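Local coordinates for protein immunomodulatory active chitinase (Trichuris suis, PDB 6G9C) that probably binds and hydrolyses chitin as a secreted family 18 glycosidase, and has immunomodulatory activity, at residues 162-167 with 206-211; 185-190 with 211-216; 270-275 with 365-370; 316-321 with 333-338; 349-354 with 391-396. One frame throughout, in Å; residues are numbered along the deposited sequence.

Contact 1 of 5, residues 162-167 with 206-211; sequences NYLLLC and PALAKV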
# COMPACT_ATOMS: atom_id res chain seq x y z
N ASN A 162 -32.45 7.65 14.17
CA ASN A 162 -31.74 7.91 12.92
C ASN A 162 -30.29 7.46 13.01
O ASN A 162 -29.73 6.92 12.04
CB ASN A 162 -31.83 9.39 12.59
CG ASN A 162 -33.26 9.84 12.36
OD1 ASN A 162 -34.10 9.05 11.94
ND2 ASN A 162 -33.54 11.11 12.63
N TYR A 163 -29.66 7.67 14.17
CA TYR A 163 -28.26 7.30 14.32
C TYR A 163 -28.08 5.79 14.17
O TYR A 163 -27.13 5.33 13.51
CB TYR A 163 -27.75 7.76 15.68
CG TYR A 163 -26.29 7.47 15.93
CD1 TYR A 163 -25.30 8.35 15.50
CD2 TYR A 163 -25.89 6.32 16.60
CE1 TYR A 163 -23.95 8.09 15.73
CE2 TYR A 163 -24.55 6.05 16.83
CZ TYR A 163 -23.59 6.94 16.40
OH TYR A 163 -22.26 6.65 16.64
N LEU A 164 -28.98 5.01 14.76
CA LEU A 164 -28.91 3.56 14.64
C LEU A 164 -29.15 3.12 13.20
O LEU A 164 -28.46 2.22 12.70
CB LEU A 164 -29.93 2.91 15.58
CG LEU A 164 -30.10 1.40 15.41
CD1 LEU A 164 -28.80 0.71 15.77
CD2 LEU A 164 -31.27 0.85 16.23
N LEU A 165 -30.14 3.72 12.54
CA LEU A 165 -30.39 3.41 11.13
C LEU A 165 -29.16 3.73 10.28
O LEU A 165 -28.74 2.91 9.45
CB LEU A 165 -31.60 4.20 10.63
CG LEU A 165 -32.97 3.65 11.06
CD1 LEU A 165 -34.05 4.71 10.86
CD2 LEU A 165 -33.32 2.35 10.34
N LEU A 166 -28.57 4.91 10.48
CA LEU A 166 -27.34 5.25 9.77
C LEU A 166 -26.28 4.17 9.96
O LEU A 166 -25.67 3.70 8.99
CB LEU A 166 -26.83 6.61 10.25
CG LEU A 166 -25.46 7.06 9.73
CD1 LEU A 166 -25.49 7.25 8.23
CD2 LEU A 166 -25.05 8.35 10.41
N CYS A 167 -26.05 3.73 11.21
CA CYS A 167 -25.01 2.73 11.45
C CYS A 167 -25.37 1.38 10.85
O CYS A 167 -24.50 0.71 10.27
CB CYS A 167 -24.74 2.60 12.95
SG CYS A 167 -23.95 4.05 13.66
N PRO A 206 -27.39 -1.69 22.87
CA PRO A 206 -27.36 -3.10 22.41
C PRO A 206 -27.47 -3.24 20.90
O PRO A 206 -26.85 -4.14 20.33
CB PRO A 206 -28.55 -3.73 23.14
CG PRO A 206 -28.81 -2.84 24.30
CD PRO A 206 -28.52 -1.47 23.80
N ALA A 207 -28.25 -2.38 20.24
CA ALA A 207 -28.36 -2.48 18.79
C ALA A 207 -27.07 -2.06 18.11
O ALA A 207 -26.64 -2.69 17.13
CB ALA A 207 -29.53 -1.64 18.30
N LEU A 208 -26.43 -1.00 18.62
CA LEU A 208 -25.18 -0.54 18.03
C LEU A 208 -24.05 -1.55 18.19
O LEU A 208 -23.18 -1.65 17.32
CB LEU A 208 -24.77 0.80 18.64
CG LEU A 208 -25.63 1.99 18.26
CD1 LEU A 208 -25.26 3.16 19.17
CD2 LEU A 208 -25.45 2.35 16.79
N ALA A 209 -24.05 -2.31 19.29
CA ALA A 209 -23.02 -3.33 19.49
C ALA A 209 -23.02 -4.35 18.35
O ALA A 209 -21.98 -4.91 18.02
CB ALA A 209 -23.23 -4.05 20.82
N LYS A 210 -24.19 -4.59 17.76
CA LYS A 210 -24.30 -5.59 16.71
C LYS A 210 -23.69 -5.11 15.39
O LYS A 210 -23.33 -5.95 14.57
CB LYS A 210 -25.77 -5.98 16.52
CG LYS A 210 -26.40 -6.62 17.76
CD LYS A 210 -27.80 -7.16 17.49
CE LYS A 210 -28.45 -7.64 18.79
NZ LYS A 210 -29.42 -8.76 18.57
N VAL A 211 -23.57 -3.80 15.18
CA VAL A 211 -23.13 -3.30 13.88
C VAL A 211 -21.79 -2.58 13.92
O VAL A 211 -21.13 -2.49 12.87
CB VAL A 211 -24.20 -2.39 13.24
CG1 VAL A 211 -25.51 -3.18 13.01
CG2 VAL A 211 -24.45 -1.17 14.07

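Contact 2 of 5, residues 185-190 with 211-216; sequences RLLFTA and VLDFVN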
# COMPACT_ATOMS: atom_id res chain seq x y z
N ARG A 185 -14.30 -6.67 4.02
CA ARG A 185 -15.15 -5.50 4.22
C ARG A 185 -14.43 -4.43 5.05
O ARG A 185 -13.57 -4.72 5.90
CB ARG A 185 -16.47 -5.89 4.87
CG ARG A 185 -16.42 -6.08 6.34
CD ARG A 185 -17.72 -5.60 6.95
NE ARG A 185 -17.84 -6.08 8.32
CZ ARG A 185 -17.37 -5.44 9.39
NH1 ARG A 185 -16.76 -4.27 9.26
NH2 ARG A 185 -17.53 -5.97 10.59
N LEU A 186 -14.78 -3.19 4.76
CA LEU A 186 -14.28 -2.05 5.50
C LEU A 186 -14.66 -2.16 6.97
O LEU A 186 -15.75 -2.61 7.32
CB LEU A 186 -14.86 -0.77 4.90
CG LEU A 186 -14.36 -0.46 3.49
CD1 LEU A 186 -15.37 0.39 2.74
CD2 LEU A 186 -13.02 0.26 3.61
N LEU A 187 -13.73 -1.75 7.84
CA LEU A 187 -14.00 -1.64 9.26
C LEU A 187 -14.94 -0.46 9.53
O LEU A 187 -15.02 0.50 8.75
CB LEU A 187 -12.70 -1.47 10.04
CG LEU A 187 -11.75 -2.65 9.90
CD1 LEU A 187 -10.38 -2.33 10.50
CD2 LEU A 187 -12.36 -3.90 10.53
N PHE A 188 -15.63 -0.51 10.67
CA PHE A 188 -16.62 0.51 10.99
C PHE A 188 -16.61 0.70 12.50
O PHE A 188 -16.99 -0.20 13.25
CB PHE A 188 -18.00 0.11 10.48
CG PHE A 188 -19.08 1.11 10.80
CD1 PHE A 188 -18.79 2.46 10.96
CD2 PHE A 188 -20.40 0.70 10.94
CE1 PHE A 188 -19.81 3.38 11.25
CE2 PHE A 188 -21.41 1.60 11.23
CZ PHE A 188 -21.12 2.94 11.39
N THR A 189 -16.17 1.88 12.93
CA THR A 189 -16.09 2.21 14.34
C THR A 189 -16.80 3.53 14.59
O THR A 189 -17.22 4.22 13.66
CB THR A 189 -14.62 2.28 14.81
OG1 THR A 189 -13.94 3.36 14.13
CG2 THR A 189 -13.89 0.96 14.52
N ALA A 190 -16.91 3.90 15.87
CA ALA A 190 -17.44 5.21 16.22
C ALA A 190 -16.77 5.69 17.50
O ALA A 190 -16.49 4.90 18.39
CB ALA A 190 -18.96 5.19 16.40
N VAL A 211 -23.57 -3.80 15.18
CA VAL A 211 -23.13 -3.30 13.88
C VAL A 211 -21.79 -2.58 13.92
O VAL A 211 -21.13 -2.49 12.87
CB VAL A 211 -24.20 -2.39 13.24
CG1 VAL A 211 -25.51 -3.18 13.01
CG2 VAL A 211 -24.45 -1.17 14.07
N LEU A 212 -21.35 -2.03 15.05
CA LEU A 212 -20.03 -1.40 15.13
C LEU A 212 -18.98 -2.43 15.51
O LEU A 212 -19.19 -3.25 16.41
CB LEU A 212 -20.03 -0.26 16.14
CG LEU A 212 -20.95 0.92 15.80
CD1 LEU A 212 -21.27 1.76 17.04
CD2 LEU A 212 -20.33 1.75 14.68
N ASP A 213 -17.83 -2.37 14.84
CA ASP A 213 -16.73 -3.25 15.22
C ASP A 213 -16.26 -2.97 16.64
O ASP A 213 -16.05 -3.89 17.44
CB ASP A 213 -15.59 -3.10 14.21
CG ASP A 213 -15.95 -3.67 12.84
OD1 ASP A 213 -16.45 -4.82 12.78
OD2 ASP A 213 -15.76 -2.97 11.83
N PHE A 214 -16.10 -1.69 16.99
CA PHE A 214 -15.89 -1.31 18.39
C PHE A 214 -16.18 0.18 18.51
O PHE A 214 -16.41 0.86 17.51
CB PHE A 214 -14.47 -1.66 18.89
CG PHE A 214 -13.32 -1.16 18.02
CD1 PHE A 214 -12.92 0.17 18.07
CD2 PHE A 214 -12.61 -2.04 17.21
CE1 PHE A 214 -11.84 0.62 17.30
CE2 PHE A 214 -11.53 -1.59 16.45
CZ PHE A 214 -11.14 -0.26 16.49
N VAL A 215 -16.19 0.68 19.75
CA VAL A 215 -16.41 2.10 20.01
C VAL A 215 -15.21 2.68 20.75
O VAL A 215 -14.68 2.06 21.68
CB VAL A 215 -17.72 2.38 20.78
CG1 VAL A 215 -18.93 2.02 19.91
CG2 VAL A 215 -17.76 1.65 22.14
N ASN A 216 -14.79 3.86 20.31
CA ASN A 216 -13.71 4.62 20.94
C ASN A 216 -14.37 5.51 22.00
O ASN A 216 -14.96 6.54 21.69
CB ASN A 216 -12.97 5.44 19.89
CG ASN A 216 -12.03 4.59 19.04
OD1 ASN A 216 -11.67 3.48 19.43
ND2 ASN A 216 -11.62 5.10 17.88

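Contact 3 of 5, residues 270-275 with 365-370; sequences IGLPTY and AFVWTL. With EDO (1,2-ethanediol), chain C.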
# COMPACT_ATOMS: atom_id res chain seq x y z
N ILE A 270 -10.78 2.24 25.46
CA ILE A 270 -10.64 3.32 26.43
C ILE A 270 -9.78 4.45 25.86
O ILE A 270 -8.63 4.22 25.47
CB ILE A 270 -10.03 2.80 27.74
CG1 ILE A 270 -10.86 1.63 28.29
CG2 ILE A 270 -9.91 3.95 28.76
CD1 ILE A 270 -12.28 1.99 28.61
N GLY A 271 -10.32 5.66 25.85
CA GLY A 271 -9.60 6.79 25.30
C GLY A 271 -8.56 7.34 26.28
O GLY A 271 -8.81 7.48 27.48
N LEU A 272 -7.40 7.69 25.73
CA LEU A 272 -6.27 8.21 26.52
C LEU A 272 -5.85 9.55 25.92
O LEU A 272 -5.42 9.60 24.75
CB LEU A 272 -5.08 7.25 26.52
CG LEU A 272 -5.34 5.79 26.91
CD1 LEU A 272 -4.08 4.98 26.69
CD2 LEU A 272 -5.80 5.68 28.35
N PRO A 273 -5.96 10.65 26.66
CA PRO A 273 -5.54 11.95 26.12
C PRO A 273 -4.04 12.14 26.27
O PRO A 273 -3.47 11.83 27.31
CB PRO A 273 -6.29 12.96 26.99
CG PRO A 273 -6.47 12.25 28.30
CD PRO A 273 -6.58 10.78 27.99
N THR A 274 -3.39 12.69 25.23
CA THR A 274 -1.99 13.11 25.36
C THR A 274 -1.87 14.62 25.45
O THR A 274 -0.75 15.16 25.37
CB THR A 274 -1.14 12.59 24.20
OG1 THR A 274 -1.74 12.97 22.95
CG2 THR A 274 -1.00 11.07 24.27
N TYR A 275 -2.99 15.32 25.60
CA TYR A 275 -3.07 16.75 25.88
C TYR A 275 -3.60 16.94 27.29
O TYR A 275 -4.08 16.01 27.95
CB TYR A 275 -3.99 17.48 24.88
CG TYR A 275 -5.42 17.01 25.07
CD1 TYR A 275 -5.84 15.81 24.52
CD2 TYR A 275 -6.31 17.72 25.86
CE1 TYR A 275 -7.14 15.33 24.72
CE2 TYR A 275 -7.61 17.26 26.07
CZ TYR A 275 -8.01 16.06 25.50
OH TYR A 275 -9.27 15.59 25.71
N ALA A 365 -7.17 0.32 24.02
CA ALA A 365 -6.97 1.75 24.24
C ALA A 365 -6.80 2.45 22.91
O ALA A 365 -6.40 1.85 21.91
CB ALA A 365 -5.74 2.02 25.13
N PHE A 366 -7.10 3.74 22.92
CA PHE A 366 -6.74 4.62 21.82
C PHE A 366 -6.25 5.94 22.39
O PHE A 366 -6.61 6.31 23.52
CB PHE A 366 -7.91 4.82 20.85
CG PHE A 366 -8.98 5.76 21.36
CD1 PHE A 366 -8.90 7.13 21.11
CD2 PHE A 366 -10.08 5.28 22.06
CE1 PHE A 366 -9.88 8.00 21.55
CE2 PHE A 366 -11.06 6.14 22.52
CZ PHE A 366 -10.97 7.50 22.26
N VAL A 367 -5.41 6.63 21.63
CA VAL A 367 -4.86 7.91 22.07
C VAL A 367 -5.35 9.03 21.16
O VAL A 367 -5.39 8.91 19.93
CB VAL A 367 -3.31 7.91 22.13
CG1 VAL A 367 -2.83 6.86 23.10
CG2 VAL A 367 -2.72 7.64 20.76
N TRP A 368 -5.73 10.13 21.79
CA TRP A 368 -5.97 11.40 21.10
C TRP A 368 -4.92 12.36 21.67
O TRP A 368 -5.08 12.83 22.79
CB TRP A 368 -7.41 11.90 21.34
CG TRP A 368 -7.66 13.25 20.74
CD1 TRP A 368 -7.39 14.46 21.30
CD2 TRP A 368 -8.22 13.51 19.44
NE1 TRP A 368 -7.74 15.47 20.43
CE2 TRP A 368 -8.25 14.92 19.28
CE3 TRP A 368 -8.68 12.71 18.40
CZ2 TRP A 368 -8.72 15.53 18.13
CZ3 TRP A 368 -9.15 13.31 17.25
CH2 TRP A 368 -9.17 14.71 17.12
N THR A 369 -3.82 12.66 20.95
CA THR A 369 -3.51 12.34 19.56
C THR A 369 -2.06 11.88 19.45
O THR A 369 -1.29 11.97 20.41
CB THR A 369 -3.60 13.57 18.64
OG1 THR A 369 -2.59 14.50 19.04
CG2 THR A 369 -4.95 14.27 18.70
N LEU A 370 -1.66 11.45 18.25
CA LEU A 370 -0.24 11.17 18.03
C LEU A 370 0.61 12.42 18.18
O LEU A 370 1.76 12.34 18.62
CB LEU A 370 -0.04 10.60 16.62
CG LEU A 370 -0.47 9.16 16.34
CD1 LEU A 370 -0.69 8.99 14.84
CD2 LEU A 370 0.57 8.17 16.87
C1 EDO C . -7.75 18.51 22.26
O1 EDO C . -7.45 18.25 20.89
C2 EDO C . -7.37 19.96 22.49
O2 EDO C . -8.19 20.84 21.71

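Contact 4 of 5, residues 316-321 with 333-338; sequences QKLSSG and PYLVQG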
# COMPACT_ATOMS: atom_id res chain seq x y z
N GLN A 316 8.21 21.05 28.45
CA GLN A 316 8.91 22.33 28.35
C GLN A 316 8.72 23.16 29.61
O GLN A 316 9.66 23.80 30.10
CB GLN A 316 8.43 23.09 27.11
CG GLN A 316 9.25 24.31 26.70
CD GLN A 316 9.02 24.71 25.24
OE1 GLN A 316 9.89 24.54 24.39
NE2 GLN A 316 7.83 25.25 24.96
N LYS A 317 7.50 23.16 30.17
CA LYS A 317 7.27 23.94 31.39
C LYS A 317 7.90 23.29 32.62
O LYS A 317 8.38 24.00 33.51
CB LYS A 317 5.77 24.15 31.60
CG LYS A 317 5.14 25.07 30.56
CD LYS A 317 3.67 25.32 30.88
CE LYS A 317 3.07 26.35 29.93
NZ LYS A 317 3.88 27.60 29.92
N LEU A 318 7.93 21.96 32.68
CA LEU A 318 8.66 21.29 33.75
C LEU A 318 10.14 21.67 33.74
O LEU A 318 10.75 21.89 34.79
CB LEU A 318 8.49 19.77 33.62
CG LEU A 318 7.12 19.28 34.09
CD1 LEU A 318 6.94 17.81 33.75
CD2 LEU A 318 7.00 19.52 35.58
N SER A 319 10.74 21.74 32.54
CA SER A 319 12.12 22.19 32.44
C SER A 319 12.28 23.62 32.93
O SER A 319 13.35 23.98 33.44
CB SER A 319 12.60 22.07 31.00
OG SER A 319 12.50 20.73 30.56
N SER A 320 11.25 24.45 32.78
CA SER A 320 11.29 25.85 33.20
C SER A 320 10.91 26.04 34.67
O SER A 320 10.74 27.18 35.10
CB SER A 320 10.37 26.69 32.32
OG SER A 320 10.79 26.65 30.97
N GLY A 321 10.76 24.96 35.42
CA GLY A 321 10.51 25.09 36.84
C GLY A 321 9.07 25.02 37.27
O GLY A 321 8.77 25.37 38.42
N PRO A 333 -1.73 13.62 37.08
CA PRO A 333 -0.96 14.76 37.57
C PRO A 333 -1.59 16.08 37.20
O PRO A 333 -2.40 16.15 36.27
CB PRO A 333 0.39 14.59 36.87
CG PRO A 333 -0.04 14.07 35.53
CD PRO A 333 -1.21 13.15 35.78
N TYR A 334 -1.25 17.14 37.93
CA TYR A 334 -1.54 18.47 37.45
C TYR A 334 -0.29 19.32 37.58
O TYR A 334 0.67 18.97 38.28
CB TYR A 334 -2.75 19.09 38.17
CG TYR A 334 -2.65 19.37 39.65
CD1 TYR A 334 -2.21 20.60 40.13
CD2 TYR A 334 -3.07 18.42 40.58
CE1 TYR A 334 -2.17 20.87 41.49
CE2 TYR A 334 -3.05 18.69 41.95
CZ TYR A 334 -2.59 19.91 42.39
OH TYR A 334 -2.54 20.17 43.73
N LEU A 335 -0.28 20.43 36.84
CA LEU A 335 0.88 21.30 36.71
C LEU A 335 0.49 22.70 37.12
O LEU A 335 -0.57 23.20 36.72
CB LEU A 335 1.39 21.29 35.26
CG LEU A 335 2.78 21.89 35.07
CD1 LEU A 335 3.80 20.82 35.40
CD2 LEU A 335 2.98 22.39 33.65
N VAL A 336 1.34 23.34 37.93
CA VAL A 336 1.13 24.71 38.35
C VAL A 336 2.38 25.51 37.99
O VAL A 336 3.50 25.11 38.32
CB VAL A 336 0.85 24.81 39.86
CG1 VAL A 336 0.46 26.24 40.22
CG2 VAL A 336 -0.24 23.83 40.27
N GLN A 337 2.17 26.65 37.33
CA GLN A 337 3.27 27.56 36.99
C GLN A 337 2.73 28.98 37.13
O GLN A 337 2.02 29.46 36.23
CB GLN A 337 3.78 27.28 35.59
CG GLN A 337 4.99 28.09 35.15
CD GLN A 337 5.27 27.90 33.66
OE1 GLN A 337 4.40 28.10 32.81
NE2 GLN A 337 6.49 27.50 33.35
N GLY A 338 3.04 29.64 38.24
CA GLY A 338 2.45 30.95 38.51
C GLY A 338 0.95 30.79 38.67
O GLY A 338 0.49 29.97 39.47

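Contact 5 of 5, residues 349-354 with 391-396; sequences SMKAKI and ISLMQE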
# COMPACT_ATOMS: atom_id res chain seq x y z
N SER A 349 0.28 8.36 34.72
CA SER A 349 -1.17 8.23 34.58
C SER A 349 -1.52 7.25 33.47
O SER A 349 -2.47 6.46 33.60
CB SER A 349 -1.83 9.60 34.34
OG SER A 349 -1.56 10.11 33.04
N MET A 350 -0.75 7.26 32.38
CA MET A 350 -0.98 6.29 31.31
C MET A 350 -0.71 4.87 31.79
O MET A 350 -1.44 3.94 31.43
CB MET A 350 -0.10 6.61 30.11
CG MET A 350 -0.40 7.93 29.45
SD MET A 350 -1.85 7.82 28.41
CE MET A 350 -1.08 8.08 26.82
N LYS A 351 0.34 4.70 32.60
CA LYS A 351 0.66 3.39 33.15
C LYS A 351 -0.50 2.85 33.97
O LYS A 351 -0.88 1.68 33.85
CB LYS A 351 1.92 3.48 34.03
CG LYS A 351 3.14 2.81 33.48
CD LYS A 351 4.36 3.12 34.37
CE LYS A 351 4.14 2.76 35.83
NZ LYS A 351 5.35 3.04 36.68
N ALA A 352 -1.04 3.69 34.85
CA ALA A 352 -2.14 3.24 35.70
C ALA A 352 -3.36 2.89 34.86
O ALA A 352 -3.98 1.84 35.07
CB ALA A 352 -2.47 4.32 36.73
N LYS A 353 -3.69 3.74 33.89
CA LYS A 353 -4.88 3.52 33.06
C LYS A 353 -4.74 2.28 32.18
O LYS A 353 -5.66 1.46 32.10
CB LYS A 353 -5.14 4.76 32.20
CG LYS A 353 -5.62 5.96 33.02
CD LYS A 353 -5.71 7.21 32.16
CE LYS A 353 -6.43 8.32 32.91
NZ LYS A 353 -6.42 9.60 32.12
N ILE A 354 -3.59 2.12 31.52
CA ILE A 354 -3.41 0.99 30.61
C ILE A 354 -3.32 -0.32 31.38
O ILE A 354 -3.82 -1.36 30.92
CB ILE A 354 -2.17 1.22 29.73
CG1 ILE A 354 -2.39 2.46 28.85
CG2 ILE A 354 -1.87 0.00 28.84
CD1 ILE A 354 -1.19 2.87 28.05
N ILE A 391 2.65 7.23 24.20
CA ILE A 391 1.90 6.31 23.35
C ILE A 391 2.57 4.93 23.29
O ILE A 391 1.88 3.91 23.16
CB ILE A 391 1.71 6.96 21.96
CG1 ILE A 391 0.90 8.24 22.12
CG2 ILE A 391 0.95 6.02 21.01
CD1 ILE A 391 0.79 9.06 20.87
N SER A 392 3.91 4.86 23.43
CA SER A 392 4.60 3.58 23.47
C SER A 392 4.06 2.64 24.53
O SER A 392 4.24 1.42 24.42
CB SER A 392 6.11 3.76 23.76
OG SER A 392 6.72 4.58 22.79
N LEU A 393 3.43 3.18 25.59
CA LEU A 393 2.96 2.35 26.69
C LEU A 393 1.88 1.37 26.26
O LEU A 393 1.68 0.35 26.92
CB LEU A 393 2.45 3.23 27.83
CG LEU A 393 3.56 4.02 28.55
CD1 LEU A 393 2.99 5.05 29.51
CD2 LEU A 393 4.49 3.07 29.27
N MET A 394 1.13 1.68 25.19
CA MET A 394 0.11 0.76 24.71
C MET A 394 0.74 -0.55 24.24
O MET A 394 0.42 -1.63 24.75
CB MET A 394 -0.72 1.40 23.59
CG MET A 394 -1.63 2.52 24.05
SD MET A 394 -2.93 2.88 22.84
CE MET A 394 -1.97 3.38 21.43
N GLN A 395 1.65 -0.46 23.28
CA GLN A 395 2.39 -1.65 22.83
C GLN A 395 3.10 -2.34 23.98
O GLN A 395 3.08 -3.57 24.09
CB GLN A 395 3.39 -1.23 21.75
CG GLN A 395 3.50 -2.17 20.59
CD GLN A 395 4.06 -3.50 20.98
OE1 GLN A 395 4.92 -3.59 21.86
NE2 GLN A 395 3.58 -4.56 20.34
N GLU A 396 3.75 -1.56 24.85
CA GLU A 396 4.61 -2.17 25.87
C GLU A 396 3.82 -2.95 26.90
O GLU A 396 4.30 -3.97 27.40
CB GLU A 396 5.45 -1.11 26.57
CG GLU A 396 6.55 -0.52 25.73
CD GLU A 396 7.17 0.70 26.37
OE1 GLU A 396 7.01 0.87 27.60
OE2 GLU A 396 7.80 1.49 25.64

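Contact 1 of 5, residues 162-167 with 206-211
Leu164 and Leu208 bring together two helices that run nearly parallel, with an angle of 15° between the local axes and 10.0 Å separating them; the CA atoms of Leu164 and Leu208 are 6.5 Å apart, and the next close pair of backbone positions, Cys167 and Val211, comes one turn on. No hydrogen bond crosses between the segments; the contacts across are apolar packing. Leu208 reaches across to three side chains: its CG leans to the side of its backbone N (chi1 -71°), and the branched end lies between Tyr163, Leu164 and Cys167. Leu208 CD1 meets the Tyr163 ring at its edge, 3.8 Å from CE2, while Leu208 CD2 touches the sulfur of Cys167 and, at 3.9 Å, CD1 of Leu164. These helices belong to the outer layer of the (β/α)8 barrel, the fold of family 18 glycosidases: helix 160-181 follows the fourth barrel strand and helix 205-211 the fifth. Further out, Leu164 spreads both methyls over Ala207, with Leu164 CD1 3.5 Å from its CB; the small methyl suits the short distance. At the other end Cys167 CB lies 3.9 Å from Val211 CG2, a pairing of compact side chains that suits a close approach of backbones. The buried Tyr163 ring also meets Tyr203 edge-to-face and Trp152 at an incline, while Cys167 SG sits above one of its faces, toward the rim.

Contact 2 of 5, residues 185-190 with 211-216
Asp213 turns CG beside its backbone N (chi1 -69°), which carries the carboxylate back toward Arg185, whose chain, bent at chi2 (145°), brings its guanidinium in from the opposite direction. The two flat groups are nearly coplanar and meet end-on in a salt bridge: Arg185 NH1 bonds Asp213 OD2 and Arg185 NH2 bonds Asp213 OD1 at 2.7 Å, each on the syn lone pair. Asp213 OD2 also accepts Phe188 N at 2.7 Å, on its anti side, and Asp213 N returns a 2.8 Å bond to Phe188 O. An aspartate fits here because it answers a charge and a backbone N-H at once; the arginine, itself tied to Leu186 O, probably keeps it ionised. Beyond it, Leu212 sets CD2 squarely over the Phe188 ring, 3.6 Å from its centroid, and Thr189 lays CG2 over a face of the Phe214 ring, its hydroxyl going instead to Asp149. Asn216 N then bonds Ala190 O at 2.8 Å, whereas the bond from Ala190 N to Phe214 O is weak. The strands pair parallel, Ala190 beside Val215, as the fifth and sixth strands of a (β/α)8 barrel, with Thr189 turned to the interior and Asp149 belonging to the DXXDXDXE motif of family 18.

Contact 3 of 5, residues 270-275 with 365-370
The seventh and eighth strands of the (β/α)8 barrel pair here, and the barrel closes when the eighth also joins the first. Gly271 lies opposite Phe366 and Leu272 opposite Val367, in a parallel ladder whose bonds include Leu272 N to Phe366 O at 2.7 Å and Trp368 N to Leu272 O at 3.0 Å. Gly271, with no side chain, lets its CA lie against the Phe366 ring, 3.5 Å from the centroid. Where the strands end, a cis peptide separates Trp368 from Thr369, and the Thr274 hydroxyl ties the two strand ends together by donating in plane to a lone pair of Thr369 O at 2.8 Å. Trp368, with CG anti to its backbone N (chi1 176°), presents its indole edge to Tyr275, Trp368 CD1 lying 3.5 Å from Tyr275 CE1. Trp368 NE1 bonds O1 of a 1,2-ethanediol, probably from the crystallisation liquor, almost straight (2.8 Å, 178°), and the diol carbon C1 lies over the Tyr275 face, consistent with the sugar-binding cleft that such a tryptophan floors in family 18 chitinases. Tyr275 OH bonds Asp221. Behind, Leu272 packs on Met350 and Ile354 of helix 347-360, while Val367 touches Cys37 on strand 34-40.

Contact 4 of 5, residues 316-321 with 333-338
Two kinds of interaction join the end of helix 311-319 to strand 332-337: apolar packing led by Leu335, and one polar bond between Lys317 and Gln337. In the first, Leu335 holds CG trans to its backbone N (chi1 -166°), which sends its branched end toward the helix and divides it between two neighbours. Leu335 CD1 meets CD2 of Leu318 at 3.5 Å, tighter than ordinary van der Waals contact, and Leu335 CD2 lies 3.9 Å from Lys317 CB. A leucine suits the place because its fork serves both residues. The second is a bond from Lys317 NZ to Gln337 OE1, 3.0 Å long, lying in the plane of the amide and on a lone pair of the oxygen. The two side chains cross at about a right angle: the glutamine stretches straight out from the strand, whereas the lysine extends outward from the helix, roughly perpendicular to its axis, and bends only at its last torsion (chi4 -53°), turning the ammonium back onto OE1. The lysine chain packs on the amide as well, Lys317 CD standing 3.5 Å from Gln337 OE1 and Lys317 CB 3.8 Å from Gln337 NE2. As for the backbone, the helix stops in a Schellman motif, with Gly321 N bonded to Leu318 O at 3.1 Å; Gly321 adopts the positive phi (96°) that favours glycine. These elements belong to the α+β insertion domain between the seventh and eighth barrel strands, where the strand also pairs with strands 323-327 and 340-343. Lys317 thus packs through its methylenes while its ammonium is met by a neutral amide oxygen, a charge-dipole link and not an ion pair.

Contact 5 of 5, residues 349-354 with 391-396
Met350 and Ile354, one turn apart, hold Leu393 between them where two helices of the outer layer of the (β/α)8 barrel meet. Helix 347-360 leads into the eighth barrel strand and helix 392-398 follows it; their local axes pass 10.1 Å apart at 38°. The tight part is made of carbon alone, with no hydrogen bond across. Leu393 sets CG beside its backbone N (chi1 -69°), and CD1 then reaches 3.5 Å from Met350 CB, while its own CB receives the CD1 methyl of Ile354 at 3.7 Å, the two side chains crossing at about a right angle. The slim, unbranched CB of Met350 permits this approach, and the isoleucine's extended CG1 arm supplies the reach. On the barrel side, Ile354 and Met350 also touch Leu272, and Met394 runs on to Ala365 and Val367. The outer side is looser. Lys351 adds only its stem, with CG 4.4 Å from Leu393 CD2, and its charged end leads away to a salt bridge with Glu348. A lysine suits this exposed side because its methylenes can pack while its ammonium pairs elsewhere. Between the two, on the inward side, Ile354 CD1 also lies 4.0 Å from CG of Met394.

How the contacts relate
Four of the contacts lie in the (β/α)8 barrel and one in its α+β insertion domain. Contacts 1 and 2 interlock along the chain, share Val211 and have centres about 11 Å apart: helices pack outside, and the strands they accompany pair within. Contact 2 touches contact 3 through Asn216 and Phe366, since strand 214-218 is the neighbour of strand 268-281. Contacts 3 and 5, centres about 10 Å apart, also alternate in sequence, putting helices behind the closing strands. Contact 4 falls between the two strands of contact 3 in sequence, its centre about 44 Å from that of contact 1; Pro333 touches Ser349 of contact 5, so strand 332-337 abuts helix 347-360.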